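Local coordinates for DNA replication and repair protein RecF (PDB 5Z69), which binds ATP and probably single-stranded DNA, acting as an ABC-type ATPase and recombination mediator in the RecFOR pathway of DNA repair, at residues 158-172 / 186-200. Numbering follows the deposited sequence.
Sequences DLLQYNKTLSNRNSL and LEIFDEKLAEYGARI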
loop_
_atom_site.group_PDB
_atom_site.type_symbol
_atom_site.label_atom_id
_atom_site.label_comp_id
_atom_site.label_asym_id
_atom_site.label_seq_id
_atom_site.Cartn_x
_atom_site.Cartn_y
_atom_site.Cartn_z
ATOM N N ASP A 158 -17.274 -12.875 -12.460
ATOM C CA ASP A 158 -16.112 -13.265 -11.678
ATOM C C ASP A 158 -16.211 -12.799 -10.230
ATOM O O ASP A 158 -15.946 -13.568 -9.313
ATOM C CB ASP A 158 -14.840 -12.709 -12.324
ATOM C CG ASP A 158 -14.467 -13.454 -13.604
ATOM O OD1 ASP A 158 -14.970 -14.580 -13.786
ATOM O OD2 ASP A 158 -13.673 -12.923 -14.413
ATOM N N LEU A 159 -16.609 -11.545 -10.041
ATOM C CA LEU A 159 -16.703 -10.951 -8.709
ATOM C C LEU A 159 -17.729 -11.697 -7.874
ATOM O O LEU A 159 -17.491 -12.001 -6.698
ATOM C CB LEU A 159 -17.048 -9.457 -8.808
ATOM C CG LEU A 159 -17.238 -8.674 -7.511
ATOM C CD1 LEU A 159 -16.005 -8.822 -6.628
ATOM C CD2 LEU A 159 -17.493 -7.202 -7.820
ATOM N N LEU A 160 -18.864 -12.015 -8.499
ATOM C CA LEU A 160 -19.927 -12.766 -7.844
ATOM C C LEU A 160 -19.460 -14.158 -7.433
ATOM O O LEU A 160 -19.705 -14.608 -6.312
ATOM C CB LEU A 160 -21.152 -12.891 -8.768
ATOM C CG LEU A 160 -22.208 -11.784 -8.757
ATOM C CD1 LEU A 160 -23.300 -12.111 -9.772
ATOM C CD2 LEU A 160 -22.818 -11.629 -7.376
ATOM N N GLN A 161 -18.812 -14.860 -8.350
ATOM C CA GLN A 161 -18.315 -16.191 -8.024
ATOM C C GLN A 161 -17.172 -16.106 -6.988
ATOM O O GLN A 161 -17.073 -16.935 -6.080
ATOM C CB GLN A 161 -17.849 -16.905 -9.292
ATOM C CG GLN A 161 -17.442 -18.360 -9.065
ATOM C CD GLN A 161 -18.502 -19.169 -8.323
ATOM O OE1 GLN A 161 -18.213 -19.799 -7.297
ATOM N NE2 GLN A 161 -19.731 -19.166 -8.843
ATOM N N TYR A 162 -16.316 -15.098 -7.108
ATOM C CA TYR A 162 -15.255 -14.914 -6.117
ATOM C C TYR A 162 -15.856 -14.759 -4.720
ATOM O O TYR A 162 -15.426 -15.431 -3.783
ATOM C CB TYR A 162 -14.384 -13.701 -6.455
ATOM C CG TYR A 162 -13.330 -13.385 -5.411
ATOM C CD1 TYR A 162 -12.098 -14.023 -5.420
ATOM C CD2 TYR A 162 -13.573 -12.436 -4.431
ATOM C CE1 TYR A 162 -11.120 -13.734 -4.442
ATOM C CE2 TYR A 162 -12.624 -12.134 -3.463
ATOM C CZ TYR A 162 -11.397 -12.785 -3.463
ATOM O OH TYR A 162 -10.459 -12.466 -2.482
ATOM N N ASN A 163 -16.867 -13.899 -4.585
ATOM C CA ASN A 163 -17.438 -13.637 -3.264
ATOM C C ASN A 163 -18.100 -14.878 -2.703
ATOM O O ASN A 163 -18.120 -15.083 -1.481
ATOM C CB ASN A 163 -18.454 -12.499 -3.301
ATOM C CG ASN A 163 -17.827 -11.156 -3.569
ATOM O OD1 ASN A 163 -16.611 -10.991 -3.499
ATOM N ND2 ASN A 163 -18.667 -10.175 -3.875
ATOM N N LYS A 164 -18.643 -15.699 -3.601
ATOM C CA LYS A 164 -19.305 -16.951 -3.219
ATOM C C LYS A 164 -18.288 -17.942 -2.668
ATOM O O LYS A 164 -18.482 -18.534 -1.607
ATOM C CB LYS A 164 -20.036 -17.556 -4.421
ATOM C CG LYS A 164 -20.897 -18.769 -4.105
ATOM C CD LYS A 164 -21.887 -19.030 -5.251
ATOM N N THR A 165 -17.193 -18.112 -3.397
ATOM C CA THR A 165 -16.102 -18.983 -2.965
ATOM C C THR A 165 -15.436 -18.472 -1.683
ATOM O O THR A 165 -15.078 -19.243 -0.797
ATOM C CB THR A 165 -15.049 -19.111 -4.071
ATOM O OG1 THR A 165 -15.672 -19.656 -5.238
ATOM C CG2 THR A 165 -13.923 -20.020 -3.647
ATOM N N LEU A 166 -15.272 -17.164 -1.591
ATOM C CA LEU A 166 -14.733 -16.565 -0.384
ATOM C C LEU A 166 -15.620 -16.896 0.820
ATOM O O LEU A 166 -15.131 -17.300 1.885
ATOM C CB LEU A 166 -14.611 -15.060 -0.555
ATOM C CG LEU A 166 -14.126 -14.311 0.679
ATOM C CD1 LEU A 166 -12.712 -14.770 1.026
ATOM C CD2 LEU A 166 -14.152 -12.801 0.451
ATOM N N SER A 167 -16.931 -16.726 0.644
ATOM C CA SER A 167 -17.878 -17.009 1.721
ATOM C C SER A 167 -17.792 -18.469 2.152
ATOM O O SER A 167 -17.805 -18.770 3.353
ATOM C CB SER A 167 -19.310 -16.677 1.298
ATOM O OG SER A 167 -20.214 -16.998 2.344
ATOM N N ASN A 168 -17.705 -19.369 1.171
ATOM C CA ASN A 168 -17.528 -20.789 1.459
ATOM C C ASN A 168 -16.233 -21.046 2.224
ATOM O O ASN A 168 -16.206 -21.833 3.167
ATOM C CB ASN A 168 -17.534 -21.614 0.177
ATOM C CG ASN A 168 -18.913 -21.650 -0.491
ATOM O OD1 ASN A 168 -19.930 -21.379 0.150
ATOM N ND2 ASN A 168 -18.940 -21.977 -1.777
ATOM N N ARG A 169 -15.157 -20.389 1.807
ATOM C CA ARG A 169 -13.889 -20.600 2.472
ATOM C C ARG A 169 -13.991 -20.139 3.924
ATOM O O ARG A 169 -13.546 -20.833 4.835
ATOM C CB ARG A 169 -12.745 -19.871 1.761
ATOM C CG ARG A 169 -11.363 -20.241 2.340
ATOM C CD ARG A 169 -10.275 -19.315 1.861
ATOM N NE ARG A 169 -8.927 -19.798 2.160
ATOM C CZ ARG A 169 -8.183 -19.374 3.180
ATOM N NH1 ARG A 169 -8.649 -18.459 4.026
ATOM N NH2 ARG A 169 -6.972 -19.870 3.353
ATOM N N ASN A 170 -14.596 -18.977 4.142
ATOM C CA ASN A 170 -14.681 -18.433 5.492
ATOM C C ASN A 170 -15.517 -19.279 6.453
ATOM O O ASN A 170 -15.196 -19.401 7.633
ATOM C CB ASN A 170 -15.223 -17.014 5.438
ATOM C CG ASN A 170 -14.179 -16.036 4.964
ATOM O OD1 ASN A 170 -12.980 -16.312 5.062
ATOM N ND2 ASN A 170 -14.613 -14.896 4.444
ATOM N N SER A 171 -16.587 -19.871 5.949
ATOM C CA SER A 171 -17.404 -20.718 6.804
ATOM C C SER A 171 -16.654 -22.028 7.039
ATOM O O SER A 171 -16.738 -22.611 8.120
ATOM C CB SER A 171 -18.793 -20.949 6.197
ATOM O OG SER A 171 -18.722 -21.680 4.996
ATOM N N LEU A 172 -15.892 -22.465 6.037
ATOM C CA LEU A 172 -15.039 -23.637 6.205
ATOM C C LEU A 172 -14.028 -23.392 7.321
ATOM O O LEU A 172 -13.733 -24.296 8.099
ATOM C CB LEU A 172 -14.307 -23.987 4.906
ATOM C CG LEU A 172 -13.436 -25.247 4.972
ATOM C CD1 LEU A 172 -14.296 -26.463 5.303
ATOM C CD2 LEU A 172 -12.671 -25.472 3.676
ATOM N N LEU A 186 -9.202 -26.833 2.530
ATOM C CA LEU A 186 -8.924 -25.457 2.093
ATOM C C LEU A 186 -8.182 -25.317 0.767
ATOM O O LEU A 186 -8.322 -24.299 0.078
ATOM C CB LEU A 186 -8.106 -24.724 3.174
ATOM C CG LEU A 186 -8.885 -24.338 4.431
ATOM C CD1 LEU A 186 -7.959 -23.827 5.521
ATOM C CD2 LEU A 186 -9.909 -23.283 4.084
ATOM N N GLU A 187 -7.395 -26.327 0.407
ATOM C CA GLU A 187 -6.572 -26.240 -0.792
ATOM C C GLU A 187 -7.418 -25.964 -2.024
ATOM O O GLU A 187 -7.095 -25.109 -2.836
ATOM C CB GLU A 187 -5.775 -27.523 -1.009
ATOM C CG GLU A 187 -4.955 -27.505 -2.291
ATOM C CD GLU A 187 -4.447 -28.876 -2.683
ATOM O OE1 GLU A 187 -3.887 -29.573 -1.809
ATOM O OE2 GLU A 187 -4.609 -29.260 -3.862
ATOM N N ILE A 188 -8.514 -26.692 -2.148
ATOM C CA ILE A 188 -9.282 -26.667 -3.379
ATOM C C ILE A 188 -9.957 -25.302 -3.520
ATOM O O ILE A 188 -9.972 -24.720 -4.600
ATOM C CB ILE A 188 -10.309 -27.813 -3.430
ATOM C CG1 ILE A 188 -9.626 -29.173 -3.173
ATOM C CG2 ILE A 188 -10.947 -27.846 -4.788
ATOM C CD1 ILE A 188 -9.317 -29.550 -1.684
ATOM N N PHE A 189 -10.470 -24.776 -2.414
ATOM C CA PHE A 189 -10.993 -23.414 -2.387
ATOM C C PHE A 189 -9.921 -22.383 -2.666
ATOM O O PHE A 189 -10.187 -21.384 -3.339
ATOM C CB PHE A 189 -11.660 -23.134 -1.042
ATOM C CG PHE A 189 -12.949 -23.869 -0.871
ATOM C CD1 PHE A 189 -14.115 -23.402 -1.473
ATOM C CD2 PHE A 189 -12.995 -25.052 -0.166
ATOM C CE1 PHE A 189 -15.306 -24.087 -1.342
ATOM C CE2 PHE A 189 -14.185 -25.745 -0.034
ATOM C CZ PHE A 189 -15.339 -25.259 -0.622
ATOM N N ASP A 190 -8.711 -22.632 -2.157
ATOM C CA ASP A 190 -7.585 -21.743 -2.365
ATOM C C ASP A 190 -7.286 -21.598 -3.846
ATOM O O ASP A 190 -7.086 -20.481 -4.352
ATOM C CB ASP A 190 -6.333 -22.265 -1.640
ATOM C CG ASP A 190 -6.326 -21.943 -0.147
ATOM O OD1 ASP A 190 -5.355 -22.343 0.529
ATOM O OD2 ASP A 190 -7.274 -21.294 0.350
ATOM N N GLU A 191 -7.237 -22.738 -4.532
ATOM C CA GLU A 191 -6.960 -22.773 -5.959
ATOM C C GLU A 191 -7.984 -21.933 -6.707
ATOM O O GLU A 191 -7.636 -21.161 -7.597
ATOM C CB GLU A 191 -6.976 -24.215 -6.474
ATOM C CG GLU A 191 -6.009 -25.143 -5.738
ATOM C CD GLU A 191 -6.052 -26.583 -6.240
ATOM O OE1 GLU A 191 -4.971 -27.138 -6.546
ATOM O OE2 GLU A 191 -7.157 -27.163 -6.318
ATOM N N LYS A 192 -9.245 -22.073 -6.314
ATOM C CA LYS A 192 -10.341 -21.389 -7.000
ATOM C C LYS A 192 -10.255 -19.883 -6.766
ATOM O O LYS A 192 -10.409 -19.093 -7.702
ATOM C CB LYS A 192 -11.702 -21.925 -6.536
ATOM C CG LYS A 192 -12.867 -21.427 -7.414
ATOM C CD LYS A 192 -14.186 -22.052 -7.034
ATOM C CE LYS A 192 -15.322 -21.483 -7.893
ATOM N NZ LYS A 192 -16.556 -22.281 -7.755
ATOM N N LEU A 193 -9.988 -19.488 -5.523
ATOM C CA LEU A 193 -9.864 -18.067 -5.190
ATOM C C LEU A 193 -8.730 -17.399 -5.946
ATOM O O LEU A 193 -8.810 -16.213 -6.269
ATOM C CB LEU A 193 -9.642 -17.870 -3.685
ATOM C CG LEU A 193 -10.856 -18.058 -2.776
ATOM C CD1 LEU A 193 -10.432 -17.950 -1.316
ATOM C CD2 LEU A 193 -11.979 -17.060 -3.093
ATOM N N ALA A 194 -7.664 -18.152 -6.208
ATOM C CA ALA A 194 -6.494 -17.594 -6.871
ATOM C C ALA A 194 -6.787 -17.402 -8.357
ATOM O O ALA A 194 -6.413 -16.394 -8.966
ATOM C CB ALA A 194 -5.265 -18.505 -6.661
ATOM N N GLU A 195 -7.476 -18.372 -8.939
ATOM C CA GLU A 195 -7.877 -18.250 -10.331
ATOM C C GLU A 195 -8.805 -17.062 -10.539
ATOM O O GLU A 195 -8.582 -16.245 -11.432
ATOM C CB GLU A 195 -8.550 -19.525 -10.808
ATOM C CG GLU A 195 -9.148 -19.400 -12.200
ATOM C CD GLU A 195 -10.017 -20.584 -12.538
ATOM O OE1 GLU A 195 -9.462 -21.635 -12.916
ATOM O OE2 GLU A 195 -11.255 -20.470 -12.409
ATOM N N TYR A 196 -9.845 -16.956 -9.718
ATOM C CA TYR A 196 -10.798 -15.863 -9.889
ATOM C C TYR A 196 -10.188 -14.546 -9.446
ATOM O O TYR A 196 -10.410 -13.514 -10.075
ATOM C CB TYR A 196 -12.093 -16.149 -9.129
ATOM C CG TYR A 196 -13.030 -17.044 -9.913
ATOM C CD1 TYR A 196 -14.115 -16.519 -10.594
ATOM C CD2 TYR A 196 -12.803 -18.413 -9.996
ATOM C CE1 TYR A 196 -14.965 -17.335 -11.316
ATOM C CE2 TYR A 196 -13.638 -19.233 -10.707
ATOM C CZ TYR A 196 -14.722 -18.691 -11.367
ATOM O OH TYR A 196 -15.552 -19.518 -12.083
ATOM N N GLY A 197 -9.391 -14.585 -8.381
ATOM C CA GLY A 197 -8.684 -13.398 -7.928
ATOM C C GLY A 197 -7.758 -12.820 -8.986
ATOM O O GLY A 197 -7.649 -11.602 -9.147
ATOM N N ALA A 198 -7.087 -13.693 -9.722
ATOM C CA ALA A 198 -6.174 -13.237 -10.762
ATOM C C ALA A 198 -6.938 -12.554 -11.910
ATOM O O ALA A 198 -6.539 -11.492 -12.410
ATOM C CB ALA A 198 -5.324 -14.421 -11.297
ATOM N N ARG A 199 -8.031 -13.158 -12.346
ATOM C CA ARG A 199 -8.839 -12.509 -13.387
ATOM C C ARG A 199 -9.320 -11.122 -12.958
ATOM O O ARG A 199 -9.301 -10.173 -13.736
ATOM C CB ARG A 199 -10.015 -13.386 -13.752
ATOM C CG ARG A 199 -9.604 -14.573 -14.567
ATOM C CD ARG A 199 -10.746 -15.014 -15.443
ATOM N NE ARG A 199 -11.798 -15.634 -14.657
ATOM C CZ ARG A 199 -11.834 -16.929 -14.380
ATOM N NH1 ARG A 199 -10.866 -17.718 -14.824
ATOM N NH2 ARG A 199 -12.831 -17.436 -13.663
ATOM N N ILE A 200 -9.704 -11.004 -11.697
ATOM C CA ILE A 200 -10.211 -9.751 -11.157
ATOM C C ILE A 200 -9.103 -8.692 -11.081
ATOM O O ILE A 200 -9.304 -7.536 -11.467
ATOM C CB ILE A 200 -10.844 -10.010 -9.776
ATOM C CG1 ILE A 200 -12.272 -10.566 -9.957
ATOM C CG2 ILE A 200 -10.861 -8.753 -8.907
ATOM C CD1 ILE A 200 -12.753 -11.377 -8.762
HETATM O O HOH W 1 -12.632 -10.504 -14.292
HETATM O O HOH W 2 -16.960 -22.514 -4.576
#
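Leu193 fits as a knob into the hole formed by Tyr162, Thr165, Leu166 and Arg169, and its two methyls suit it to touching several walls at once. Leu193 CD2 lies 3.6 Å from Thr165 CG2, the methyl set anti to the backbone N, and also meets the Tyr162 ring, while Leu193 CD1 touches Arg169 CD. The extended Arg169 chain, passing Leu193 at that point, reaches the buried Asp190: Arg169 NE meets Asp190 OD2 at 2.9 Å with an N-H...O angle of 158°, close to the guanidinium plane, and NH2 adds a weaker bond. Leu186 CD2 lies over the rim of one guanidinium face, and NH1 turns to Asp261. Without the guanidinium, as with an alanine here, the buried Asp190 carboxylate would probably lose its cationic mate and a gap would open beside Leu193. Toward the solvent side, Lys192 passes Thr165 and places NZ 3.0 Å from Gln161 OE1, above the amide's carbonyl plane. The Tyr196 ring lies against Gln161, with Tyr196 CE1 3.5 Å from Gln161 CG and the ring and amide planes 62° apart; Arg199 NH2 sits over the ring centre, while Arg199 NE makes a salt bridge to Asp158 through two weak hydrogen bonds. At the other end, Leu172 CD2 packs 3.5 Å from Leu186 CD2 and also against Phe189. This is an antiparallel helical hairpin, the axes 9.5 Å apart at 150°, joining helices 153-177 and 186-222 in a helical region away from the ATP site.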